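Local coordinates for protein glutathione S-transferase-3 (Necator americanus, PDB 3W8S) that binds glutathione and probably catalyses its conjugation to electrophilic substrates, as a sigma-class glutathione S-transferase, at residues 18-23 with 192-197; 100-105 with 123-128; 135-140 with 178-183; 3-8 with 28-33. All coordinates share one frame; numbering follows the deposited sequence. Where two conformers were deposited one is given.

Contact 1 (18-23 with 192-197); sequences IRQIFV and PALKKW
Trp197 lays its indole across three side chains of helix 16-25, namely Arg19, Gln20 and Val23. Its CG points away from the backbone N (chi1 164°), which sends the indole out from helix 192-200, and its CB already touches Val23 CG1 at 3.8 Å. At the five-membered ring, Val23 CG2 sits over one face, 4.2 Å from the ring centroid, in a CH-pi contact displaced toward the rim. CD1 then meets Gln20 CG at 3.8 Å, the glutamine amide being turned steeply (73°) to the indole plane. NE1 donates a hydrogen bond to Glu16 OE2, while Gln20 NE2 is held by Glu162 OE1 and also reaches Glu16 OE2. Farthest out, CZ2 lies 3.8 Å from Arg19 CD, part of an extended chain whose guanidinium continues to salt bridges with Asp31 and Glu16. The segment axes approach to 9.7 Å and their directions differ by 127°; they join the thioredoxin-like N-terminal domain to the all-helical C-terminal domain of the glutathione transferase fold. Ala193, one turn before the tryptophan, offers its O to Val23 CG1 at 3.5 Å and its methyl to the same branch. Leu194 CD2 reaches Gln20 CB at 4.0 Å.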
# COMPACT_ATOMS: atom_id res chain seq x y z
N ILE A 18 -10.28 -5.96 8.26
CA ILE A 18 -10.02 -5.48 9.62
C ILE A 18 -11.06 -6.11 10.60
O ILE A 18 -10.67 -6.58 11.68
CB ILE A 18 -10.11 -3.95 9.69
CG1 ILE A 18 -8.96 -3.29 8.84
CG2 ILE A 18 -10.03 -3.45 11.14
CD1 ILE A 18 -9.36 -1.91 8.28
N ARG A 19 -12.36 -6.11 10.23
CA ARG A 19 -13.42 -6.75 11.07
C ARG A 19 -13.14 -8.23 11.29
O ARG A 19 -13.28 -8.75 12.43
CB ARG A 19 -14.76 -6.62 10.34
CG ARG A 19 -15.17 -5.15 10.19
CD ARG A 19 -16.61 -5.11 9.74
NE ARG A 19 -17.10 -3.74 9.41
CZ ARG A 19 -17.39 -3.30 8.17
NH1 ARG A 19 -17.17 -4.07 7.09
NH2 ARG A 19 -17.83 -2.00 8.02
N GLN A 20 -12.70 -8.90 10.21
CA GLN A 20 -12.43 -10.35 10.33
C GLN A 20 -11.21 -10.65 11.22
O GLN A 20 -11.17 -11.72 11.88
CB GLN A 20 -12.24 -10.99 8.97
CG GLN A 20 -13.50 -10.85 8.14
CD GLN A 20 -13.40 -11.50 6.78
OE1 GLN A 20 -12.38 -12.11 6.48
NE2 GLN A 20 -14.50 -11.42 5.96
N ILE A 21 -10.21 -9.76 11.23
CA ILE A 21 -9.08 -9.91 12.17
C ILE A 21 -9.53 -9.80 13.64
O ILE A 21 -9.17 -10.66 14.47
CB ILE A 21 -7.92 -8.96 11.89
CG1 ILE A 21 -7.32 -9.27 10.48
CG2 ILE A 21 -6.84 -9.13 12.96
CD1 ILE A 21 -6.62 -8.03 9.88
N PHE A 22 -10.38 -8.83 13.93
CA PHE A 22 -11.01 -8.72 15.28
C PHE A 22 -11.80 -9.99 15.57
O PHE A 22 -11.68 -10.54 16.68
CB PHE A 22 -11.94 -7.51 15.40
CG PHE A 22 -11.22 -6.22 15.57
CD1 PHE A 22 -10.39 -6.00 16.67
CD2 PHE A 22 -11.41 -5.17 14.67
CE1 PHE A 22 -9.68 -4.79 16.82
CE2 PHE A 22 -10.72 -3.95 14.83
CZ PHE A 22 -9.89 -3.74 15.93
N VAL A 23 -12.56 -10.46 14.59
CA VAL A 23 -13.34 -11.72 14.76
C VAL A 23 -12.46 -12.91 15.17
O VAL A 23 -12.69 -13.58 16.22
CB VAL A 23 -14.22 -12.04 13.54
CG1 VAL A 23 -14.75 -13.48 13.63
CG2 VAL A 23 -15.37 -11.05 13.45
N PRO A 192 -13.90 -21.72 11.76
CA PRO A 192 -15.24 -21.60 12.40
C PRO A 192 -15.62 -20.17 12.83
O PRO A 192 -16.78 -19.77 12.66
CB PRO A 192 -15.14 -22.51 13.68
CG PRO A 192 -14.01 -23.45 13.39
CD PRO A 192 -13.01 -22.69 12.46
N ALA A 193 -14.65 -19.41 13.38
CA ALA A 193 -14.91 -18.02 13.71
C ALA A 193 -15.33 -17.19 12.45
O ALA A 193 -16.26 -16.40 12.46
CB ALA A 193 -13.69 -17.41 14.39
N LEU A 194 -14.58 -17.34 11.35
CA LEU A 194 -15.00 -16.58 10.13
C LEU A 194 -16.30 -16.98 9.57
O LEU A 194 -17.08 -16.18 9.01
CB LEU A 194 -14.00 -16.84 8.98
CG LEU A 194 -12.61 -16.29 9.08
CD1 LEU A 194 -12.01 -16.21 7.60
CD2 LEU A 194 -12.83 -14.89 9.62
N LYS A 195 -16.49 -18.28 9.55
CA LYS A 195 -17.72 -18.82 8.97
C LYS A 195 -18.95 -18.25 9.69
O LYS A 195 -19.98 -17.89 9.07
CB LYS A 195 -17.62 -20.36 9.06
CG LYS A 195 -18.87 -21.09 8.54
CD LYS A 195 -18.57 -22.59 8.64
CE LYS A 195 -19.38 -23.42 7.66
NZ LYS A 195 -20.72 -23.44 8.26
N LYS A 196 -18.88 -18.17 11.01
CA LYS A 196 -19.99 -17.61 11.80
C LYS A 196 -20.13 -16.09 11.57
O LYS A 196 -21.24 -15.55 11.48
CB LYS A 196 -19.74 -17.91 13.30
CG LYS A 196 -20.68 -17.22 14.30
CD LYS A 196 -21.94 -17.97 14.75
CE LYS A 196 -22.67 -17.25 15.93
NZ LYS A 196 -22.39 -17.61 17.40
N TRP A 197 -19.00 -15.39 11.41
CA TRP A 197 -19.10 -13.96 11.12
C TRP A 197 -19.74 -13.74 9.74
O TRP A 197 -20.65 -12.93 9.55
CB TRP A 197 -17.70 -13.28 11.19
CG TRP A 197 -17.70 -11.89 10.53
CD1 TRP A 197 -17.06 -11.51 9.38
CD2 TRP A 197 -18.38 -10.73 11.02
NE1 TRP A 197 -17.29 -10.17 9.12
CE2 TRP A 197 -18.11 -9.66 10.10
CE3 TRP A 197 -19.22 -10.48 12.13
CZ2 TRP A 197 -18.61 -8.35 10.30
CZ3 TRP A 197 -19.82 -9.14 12.29
CH2 TRP A 197 -19.47 -8.12 11.38

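Contact 2 (100-105 with 123-128); sequences NEIRPF and EVFLPA
Both Phe105 and Phe125 have CG anti to the backbone N, which swings the two rings into an offset stack with centroids 4.7 Å apart and planes 25° from parallel. The overlap is shifted far enough that Phe125 CB, rather than the middle of its ring, stands over the centre of the Phe105 face, at 3.7 Å from the centroid. Ile102 takes the less common first torsion, with CG1 between N and the carbonyl carbon (chi1 65°). Its side chain runs alongside that of Phe125, and CD1 meets the ring edge in plane, 3.7 Å from Phe125 CD1. The other branch, CG2, presses closely on Ala128 CB at 3.4 Å. Val124 CG1 packs on the main chain at the helix break, 3.6 Å from Glu101 O and close to Ile102 CA.

Glu101 extends past Ala128, its carboxylate against the alanine methyl. Two waters tie its oxygens to the opposing main chain: one donates to Glu101 OE1 and Ala128 O, the other to Glu101 OE2 and Val124 O. Lys131 adds a salt bridge to OE2; the polar side of the contact thus lies at Glu101, apart from the buried phenylalanine pair. Ile102 marks the break between helices 82-101 and 103-109, and helix 117-143 packs across this break. Phe98 of helix 82-101 touches Phe125 and Ala128, and Phe167 of helix 155-170 meets the Phe125 ring edge-to-face.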
# COMPACT_ATOMS: atom_id res chain seq x y z
N ASN A 100 -6.82 -1.75 -7.94
CA ASN A 100 -6.68 -0.56 -8.77
C ASN A 100 -6.84 -0.90 -10.27
O ASN A 100 -7.42 -0.13 -11.00
CB ASN A 100 -5.34 0.21 -8.45
CG ASN A 100 -5.39 0.92 -7.06
OD1 ASN A 100 -6.45 1.37 -6.61
ND2 ASN A 100 -4.24 1.03 -6.37
N GLU A 101 -6.38 -2.06 -10.71
CA GLU A 101 -6.43 -2.39 -12.10
C GLU A 101 -7.92 -2.66 -12.54
O GLU A 101 -8.30 -2.31 -13.65
CB GLU A 101 -5.55 -3.61 -12.40
CG GLU A 101 -5.57 -4.02 -13.84
CD GLU A 101 -4.75 -5.29 -14.12
OE1 GLU A 101 -4.16 -5.87 -13.18
OE2 GLU A 101 -4.70 -5.74 -15.26
N ILE A 102 -8.73 -3.24 -11.69
CA ILE A 102 -10.10 -3.53 -12.06
C ILE A 102 -11.09 -2.40 -11.71
O ILE A 102 -12.29 -2.59 -11.77
CB ILE A 102 -10.54 -4.85 -11.48
CG1 ILE A 102 -10.57 -4.76 -9.94
CG2 ILE A 102 -9.55 -5.95 -11.94
CD1 ILE A 102 -11.24 -5.96 -9.29
N ARG A 103 -10.57 -1.25 -11.31
CA ARG A 103 -11.39 -0.08 -11.03
C ARG A 103 -12.51 0.17 -12.06
O ARG A 103 -13.65 0.33 -11.65
CB ARG A 103 -10.52 1.18 -10.98
CG ARG A 103 -11.30 2.39 -10.49
CD ARG A 103 -10.41 3.61 -10.28
NE ARG A 103 -11.17 4.61 -9.55
CZ ARG A 103 -11.85 5.60 -10.12
NH1 ARG A 103 -11.86 5.72 -11.44
NH2 ARG A 103 -12.51 6.47 -9.37
N PRO A 104 -12.19 0.20 -13.38
CA PRO A 104 -13.21 0.47 -14.40
C PRO A 104 -14.37 -0.53 -14.30
O PRO A 104 -15.54 -0.14 -14.46
CB PRO A 104 -12.46 0.23 -15.73
CG PRO A 104 -11.04 0.53 -15.42
CD PRO A 104 -10.87 -0.06 -14.02
N PHE A 105 -14.05 -1.80 -14.01
CA PHE A 105 -15.07 -2.82 -13.81
C PHE A 105 -15.81 -2.53 -12.54
O PHE A 105 -17.08 -2.59 -12.50
CB PHE A 105 -14.46 -4.24 -13.77
CG PHE A 105 -15.37 -5.31 -13.23
CD1 PHE A 105 -16.38 -5.89 -14.04
CD2 PHE A 105 -15.17 -5.80 -12.00
CE1 PHE A 105 -17.20 -6.89 -13.56
CE2 PHE A 105 -15.98 -6.82 -11.49
CZ PHE A 105 -17.01 -7.38 -12.27
N GLU A 123 -13.03 -8.17 -20.38
CA GLU A 123 -11.80 -7.51 -20.81
C GLU A 123 -10.96 -6.98 -19.68
O GLU A 123 -9.78 -6.81 -19.86
CB GLU A 123 -12.11 -6.31 -21.72
CG GLU A 123 -12.79 -6.72 -23.00
CD GLU A 123 -12.95 -5.59 -24.02
OE1 GLU A 123 -12.43 -4.46 -23.84
OE2 GLU A 123 -13.55 -5.88 -25.07
N VAL A 124 -11.56 -6.63 -18.57
CA VAL A 124 -10.80 -6.00 -17.48
C VAL A 124 -10.73 -6.97 -16.27
O VAL A 124 -9.64 -7.32 -15.82
CB VAL A 124 -11.38 -4.63 -17.04
CG1 VAL A 124 -10.62 -4.07 -15.82
CG2 VAL A 124 -11.27 -3.61 -18.20
N PHE A 125 -11.86 -7.40 -15.76
CA PHE A 125 -11.84 -8.14 -14.55
C PHE A 125 -11.16 -9.53 -14.67
O PHE A 125 -10.23 -9.90 -13.91
CB PHE A 125 -13.26 -8.30 -13.99
CG PHE A 125 -13.28 -9.09 -12.71
CD1 PHE A 125 -12.73 -8.55 -11.52
CD2 PHE A 125 -13.76 -10.37 -12.68
CE1 PHE A 125 -12.69 -9.27 -10.31
CE2 PHE A 125 -13.71 -11.11 -11.46
CZ PHE A 125 -13.18 -10.55 -10.27
N LEU A 126 -11.67 -10.36 -15.58
CA LEU A 126 -11.15 -11.71 -15.64
C LEU A 126 -9.64 -11.81 -16.08
O LEU A 126 -8.90 -12.56 -15.49
CB LEU A 126 -12.05 -12.61 -16.54
CG LEU A 126 -13.37 -13.01 -15.81
CD1 LEU A 126 -14.49 -13.55 -16.77
CD2 LEU A 126 -13.12 -13.94 -14.60
N PRO A 127 -9.20 -11.00 -17.08
CA PRO A 127 -7.75 -10.94 -17.38
C PRO A 127 -6.92 -10.45 -16.18
O PRO A 127 -5.84 -10.95 -15.98
CB PRO A 127 -7.64 -9.92 -18.57
CG PRO A 127 -9.04 -10.10 -19.26
CD PRO A 127 -9.99 -10.21 -18.03
N ALA A 128 -7.40 -9.43 -15.44
CA ALA A 128 -6.65 -9.00 -14.25
C ALA A 128 -6.59 -10.12 -13.22
O ALA A 128 -5.52 -10.30 -12.67
CB ALA A 128 -7.27 -7.74 -13.62
O HOH W 1 -3.82 -8.19 -11.89
O HOH W 2 -7.06 -6.47 -17.13

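Contact 3 (135-140 with 178-183); sequences FMTNFL and FPEIKA
The ring of Phe178 approaches Thr137 obliquely, its CD1 3.9 Å from Thr137 OG1, while a water lies at the ring edge, in its plane. This water is the polar centre of the contact. It donates to Thr137 OG1 at 2.8 Å and to Glu180 OE1 at 2.7 Å, and it accepts from Ile181 N at the start of helix 179-189. Besides accepting from the water, the threonine OG1 is hydrogen-bonded to Phe133 O one turn back on its own helix, which leaves the hydroxyl proton to that carbonyl.

The carboxylate of Glu180 is turned back toward the start of its helix by a bend at chi2 (83°), which places OE1 at the water and also 3.7 Å from Thr137 CG2. Thr137 and Glu180 cross at about a right angle, methyl against the acid chain. Ile181 approaches the other branch of the threonine: its CG1 is 3.5 Å from Thr137 OG1, and its CD1 goes on to Met136 CB at 3.7 Å. Leu140 completes the patch: its CD1 rests against the main chain of Glu180, and Leu140 CD1 lies 4.0 Å from Ile181 CD1.

The local axes approach to 9.5 Å at 72°, with Thr137 and Glu180 nearest by their CA atoms. It is structural packing in the helical C-terminal domain, where Phe178 holds the N-cap position of helix 179-189 beside the long helix 117-143. Leu160 of helix 155-170 touches both Met136 and Ile181, Ile91 of helix 82-101 packs on Met136, and Phe48 of the second subunit reaches Met136 and Phe139.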
# COMPACT_ATOMS: atom_id res chain seq x y z
N PHE A 135 -0.13 -15.37 -9.80
CA PHE A 135 0.93 -15.12 -8.77
C PHE A 135 0.57 -15.74 -7.42
O PHE A 135 1.46 -16.22 -6.74
CB PHE A 135 1.18 -13.60 -8.58
CG PHE A 135 1.69 -12.93 -9.84
CD1 PHE A 135 2.72 -13.53 -10.58
CD2 PHE A 135 1.18 -11.70 -10.27
CE1 PHE A 135 3.21 -12.93 -11.75
CE2 PHE A 135 1.70 -11.05 -11.42
CZ PHE A 135 2.68 -11.69 -12.15
N MET A 136 -0.69 -15.63 -7.00
CA MET A 136 -1.08 -16.19 -5.69
C MET A 136 -0.91 -17.71 -5.70
O MET A 136 -0.49 -18.32 -4.69
CB MET A 136 -2.54 -15.88 -5.35
CG MET A 136 -2.82 -14.36 -5.13
SD MET A 136 -1.75 -13.63 -3.85
CE MET A 136 -0.32 -13.01 -4.83
N THR A 137 -1.30 -18.34 -6.82
CA THR A 137 -1.07 -19.79 -6.94
C THR A 137 0.40 -20.21 -6.84
O THR A 137 0.71 -21.26 -6.26
CB THR A 137 -1.66 -20.35 -8.27
OG1 THR A 137 -3.06 -20.00 -8.36
CG2 THR A 137 -1.50 -21.93 -8.33
N ASN A 138 1.34 -19.42 -7.37
CA ASN A 138 2.79 -19.77 -7.17
C ASN A 138 3.11 -19.77 -5.67
O ASN A 138 3.89 -20.58 -5.19
CB ASN A 138 3.69 -18.73 -7.81
CG ASN A 138 3.54 -18.67 -9.29
OD1 ASN A 138 3.00 -19.60 -9.93
ND2 ASN A 138 4.00 -17.53 -9.88
N PHE A 139 2.56 -18.79 -4.92
CA PHE A 139 2.79 -18.84 -3.44
C PHE A 139 2.21 -20.13 -2.82
O PHE A 139 2.85 -20.76 -2.02
CB PHE A 139 2.23 -17.63 -2.70
CG PHE A 139 3.11 -16.45 -2.72
CD1 PHE A 139 4.05 -16.28 -1.72
CD2 PHE A 139 3.00 -15.46 -3.71
CE1 PHE A 139 4.85 -15.15 -1.69
CE2 PHE A 139 3.79 -14.32 -3.71
CZ PHE A 139 4.72 -14.15 -2.68
N LEU A 140 1.01 -20.52 -3.22
CA LEU A 140 0.36 -21.70 -2.62
C LEU A 140 1.10 -22.99 -3.01
O LEU A 140 1.20 -23.91 -2.17
CB LEU A 140 -1.10 -21.79 -3.10
CG LEU A 140 -2.04 -20.67 -2.60
CD1 LEU A 140 -3.40 -20.83 -3.25
CD2 LEU A 140 -2.14 -20.75 -1.05
N PHE A 178 -8.08 -22.28 -11.80
CA PHE A 178 -7.39 -22.00 -10.57
C PHE A 178 -7.96 -22.84 -9.39
O PHE A 178 -8.54 -22.28 -8.42
CB PHE A 178 -7.47 -20.48 -10.28
CG PHE A 178 -6.82 -19.65 -11.35
CD1 PHE A 178 -5.44 -19.58 -11.45
CD2 PHE A 178 -7.62 -19.01 -12.30
CE1 PHE A 178 -4.85 -18.85 -12.49
CE2 PHE A 178 -7.05 -18.25 -13.32
CZ PHE A 178 -5.65 -18.16 -13.39
N PRO A 179 -7.68 -24.15 -9.43
CA PRO A 179 -8.24 -25.00 -8.42
C PRO A 179 -7.56 -24.76 -7.07
O PRO A 179 -8.26 -24.93 -6.07
CB PRO A 179 -8.00 -26.42 -8.97
CG PRO A 179 -6.83 -26.27 -9.97
CD PRO A 179 -7.03 -24.89 -10.53
N GLU A 180 -6.26 -24.38 -7.01
CA GLU A 180 -5.63 -23.99 -5.73
C GLU A 180 -6.30 -22.78 -5.09
O GLU A 180 -6.48 -22.74 -3.88
CB GLU A 180 -4.08 -23.76 -5.84
CG GLU A 180 -3.29 -25.01 -6.27
CD GLU A 180 -3.27 -25.23 -7.80
OE1 GLU A 180 -4.03 -24.56 -8.59
OE2 GLU A 180 -2.51 -26.11 -8.21
N ILE A 181 -6.63 -21.78 -5.89
CA ILE A 181 -7.32 -20.59 -5.36
C ILE A 181 -8.68 -21.00 -4.76
O ILE A 181 -9.06 -20.52 -3.66
CB ILE A 181 -7.52 -19.46 -6.41
CG1 ILE A 181 -6.16 -19.00 -6.99
CG2 ILE A 181 -8.30 -18.27 -5.79
CD1 ILE A 181 -5.18 -18.41 -5.94
N LYS A 182 -9.42 -21.87 -5.46
CA LYS A 182 -10.72 -22.31 -4.91
C LYS A 182 -10.51 -23.05 -3.61
O LYS A 182 -11.21 -22.74 -2.64
CB LYS A 182 -11.52 -23.18 -5.92
CG LYS A 182 -12.97 -23.37 -5.50
CD LYS A 182 -13.73 -24.17 -6.55
CE LYS A 182 -15.02 -24.69 -5.91
NZ LYS A 182 -15.91 -25.05 -7.01
N ALA A 183 -9.58 -24.02 -3.56
CA ALA A 183 -9.32 -24.73 -2.30
C ALA A 183 -8.90 -23.78 -1.13
O ALA A 183 -9.23 -24.03 0.03
CB ALA A 183 -8.27 -25.87 -2.49
O HOH W 3 -4.91 -22.03 -8.57

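Contact 4 (3-8 with 28-33); sequences HYKLTY and EYEDIR
Four backbone hydrogen bonds join Tyr4-Tyr8 to Glu30-Ile32 in parallel register. Glu30 N donates to Tyr4 O, Leu6 N to Glu30 O at 2.8 Å, Ile32 N to Leu6 O, and Tyr8 N to Ile32 O at 3.0 Å; the Leu6 N bond is almost straight (176°). Ahead of these bonds, a water bridges Tyr4 N and Glu28 O. Arg33 grips Asp31 side-on, NE and NH2 both donating to OD2. NH2 meets the syn lone pair at 3.1 Å, whereas NE comes from above the carboxylate plane; OD1 is engaged by Arg19.

On the Lys5 face, the lysine runs beside Glu30, with CG 3.3 Å from Glu30 OE1, while its NZ pairs with Glu55. Ile32 CD1 spans Lys5 CB and Thr7 OG1. On the face of Leu6 and Tyr8, Tyr29 has its CG between N and the carbonyl carbon (chi1 70°), which folds the ring along the strand so that CD2 lies 4.0 Å from Leu6 CB. Tyr4 CB packs against Tyr29 CB.

Strand 4-9, helix 16-25 and strand 30-34 form the beta-alpha-beta unit of the thioredoxin-like domain. The main-chain bonds between the two strands fix their parallel register, while Asp31, set between two arginines, probably balances their charge and links sheet to helix.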
# COMPACT_ATOMS: atom_id res chain seq x y z
N HIS A 3 -9.46 0.17 24.12
CA HIS A 3 -10.74 0.21 23.37
C HIS A 3 -10.50 0.46 21.84
O HIS A 3 -9.73 1.35 21.47
CB HIS A 3 -11.71 1.25 23.97
CG HIS A 3 -12.13 0.94 25.38
ND1 HIS A 3 -13.11 0.02 25.69
CD2 HIS A 3 -11.68 1.42 26.57
CE1 HIS A 3 -13.26 -0.04 27.00
NE2 HIS A 3 -12.41 0.80 27.56
N TYR A 4 -11.22 -0.27 21.00
CA TYR A 4 -11.12 -0.17 19.53
C TYR A 4 -12.43 0.32 18.95
O TYR A 4 -13.53 -0.24 19.23
CB TYR A 4 -10.82 -1.54 18.92
CG TYR A 4 -9.46 -2.09 19.30
CD1 TYR A 4 -8.31 -1.58 18.73
CD2 TYR A 4 -9.31 -3.10 20.31
CE1 TYR A 4 -7.04 -2.06 19.08
CE2 TYR A 4 -8.05 -3.59 20.64
CZ TYR A 4 -6.93 -3.07 20.05
OH TYR A 4 -5.65 -3.51 20.40
N LYS A 5 -12.33 1.30 18.07
CA LYS A 5 -13.53 1.72 17.32
C LYS A 5 -13.14 1.67 15.86
O LYS A 5 -12.11 2.19 15.52
CB LYS A 5 -13.86 3.19 17.60
CG LYS A 5 -14.33 3.47 19.05
CD LYS A 5 -14.68 4.96 19.14
CE LYS A 5 -14.60 5.44 20.59
NZ LYS A 5 -14.69 6.94 20.67
N LEU A 6 -13.95 1.07 15.02
CA LEU A 6 -13.63 1.07 13.60
C LEU A 6 -14.78 1.81 12.90
O LEU A 6 -15.93 1.42 13.05
CB LEU A 6 -13.52 -0.35 13.04
CG LEU A 6 -13.36 -0.52 11.50
CD1 LEU A 6 -11.92 -0.04 11.18
CD2 LEU A 6 -13.59 -1.99 11.06
N THR A 7 -14.48 2.85 12.12
CA THR A 7 -15.51 3.61 11.38
C THR A 7 -15.38 3.39 9.85
O THR A 7 -14.26 3.50 9.27
CB THR A 7 -15.41 5.09 11.68
OG1 THR A 7 -15.50 5.27 13.11
CG2 THR A 7 -16.50 5.86 10.97
N TYR A 8 -16.49 3.02 9.25
CA TYR A 8 -16.56 2.85 7.86
C TYR A 8 -17.97 3.26 7.44
O TYR A 8 -18.75 3.77 8.26
CB TYR A 8 -16.25 1.35 7.48
CG TYR A 8 -16.02 1.18 5.97
CD1 TYR A 8 -14.99 1.92 5.31
CD2 TYR A 8 -16.82 0.30 5.20
CE1 TYR A 8 -14.78 1.80 3.94
CE2 TYR A 8 -16.60 0.16 3.84
CZ TYR A 8 -15.58 0.93 3.23
OH TYR A 8 -15.29 0.79 1.90
N GLU A 28 -13.38 -7.55 21.08
CA GLU A 28 -14.54 -6.74 20.84
C GLU A 28 -14.12 -5.33 20.35
O GLU A 28 -13.08 -4.78 20.75
CB GLU A 28 -15.41 -6.64 22.12
CG GLU A 28 -14.67 -5.93 23.21
CD GLU A 28 -15.51 -5.68 24.47
OE1 GLU A 28 -16.31 -6.56 24.86
OE2 GLU A 28 -15.35 -4.60 25.06
N TYR A 29 -14.96 -4.74 19.49
CA TYR A 29 -14.67 -3.39 18.98
C TYR A 29 -15.99 -2.78 18.61
O TYR A 29 -16.95 -3.53 18.36
CB TYR A 29 -13.72 -3.46 17.73
CG TYR A 29 -14.38 -4.04 16.52
CD1 TYR A 29 -14.62 -5.42 16.45
CD2 TYR A 29 -14.84 -3.20 15.45
CE1 TYR A 29 -15.28 -6.01 15.36
CE2 TYR A 29 -15.48 -3.76 14.37
CZ TYR A 29 -15.72 -5.14 14.33
OH TYR A 29 -16.35 -5.72 13.24
N GLU A 30 -16.09 -1.44 18.56
CA GLU A 30 -17.30 -0.80 18.05
C GLU A 30 -17.24 -0.75 16.51
O GLU A 30 -16.31 -0.09 15.95
CB GLU A 30 -17.46 0.65 18.56
CG GLU A 30 -17.80 0.78 20.06
CD GLU A 30 -17.75 2.26 20.56
OE1 GLU A 30 -17.51 3.25 19.81
OE2 GLU A 30 -18.02 2.47 21.73
N ASP A 31 -18.18 -1.40 15.86
CA ASP A 31 -18.23 -1.44 14.41
C ASP A 31 -19.14 -0.30 13.95
O ASP A 31 -20.34 -0.52 13.82
CB ASP A 31 -18.85 -2.75 13.95
CG ASP A 31 -18.58 -3.06 12.48
OD1 ASP A 31 -17.67 -2.44 11.82
OD2 ASP A 31 -19.34 -3.91 11.94
N ILE A 32 -18.59 0.89 13.69
CA ILE A 32 -19.37 2.11 13.45
C ILE A 32 -19.59 2.24 11.95
O ILE A 32 -18.60 2.10 11.17
CB ILE A 32 -18.63 3.31 13.99
CG1 ILE A 32 -18.49 3.18 15.53
CG2 ILE A 32 -19.32 4.61 13.56
CD1 ILE A 32 -17.46 4.12 16.10
N ARG A 33 -20.84 2.43 11.53
CA ARG A 33 -21.14 2.38 10.11
C ARG A 33 -21.92 3.68 9.82
O ARG A 33 -23.04 3.83 10.27
CB ARG A 33 -21.95 1.13 9.75
CG ARG A 33 -21.08 -0.15 9.66
CD ARG A 33 -21.97 -1.38 9.51
NE ARG A 33 -21.17 -2.62 9.70
CZ ARG A 33 -21.01 -3.55 8.76
NH1 ARG A 33 -21.62 -3.42 7.56
NH2 ARG A 33 -20.25 -4.64 9.04
O HOH W 4 -12.78 -2.56 22.07

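Overall arrangement
Contacts 1 and 4 share the beta-alpha-beta unit and touch directly: Arg19 and Phe22 of helix 16-25 meet Asp31, Arg33 and Tyr29. Contact 4 binds the two strands within the N-terminal domain, whereas contact 1 carries the helix between them onto the C-terminal domain. Contacts 2 and 3 both use helix 117-143 and lie wholly among helices. The centre of contact 1 is nearest that of the chain, about 12 Å against about 17 Å for the others; contacts 2 and 4 include exposed touching residues, contacts 1 and 3 none. Main-chain hydrogen bonding dominates contact 4; contact 1 rests on indole packing, contact 2 on stacked phenyl rings, and contact 3 on aliphatic packing beside a water shared by hydroxyl, carboxylate and helix-start N-H.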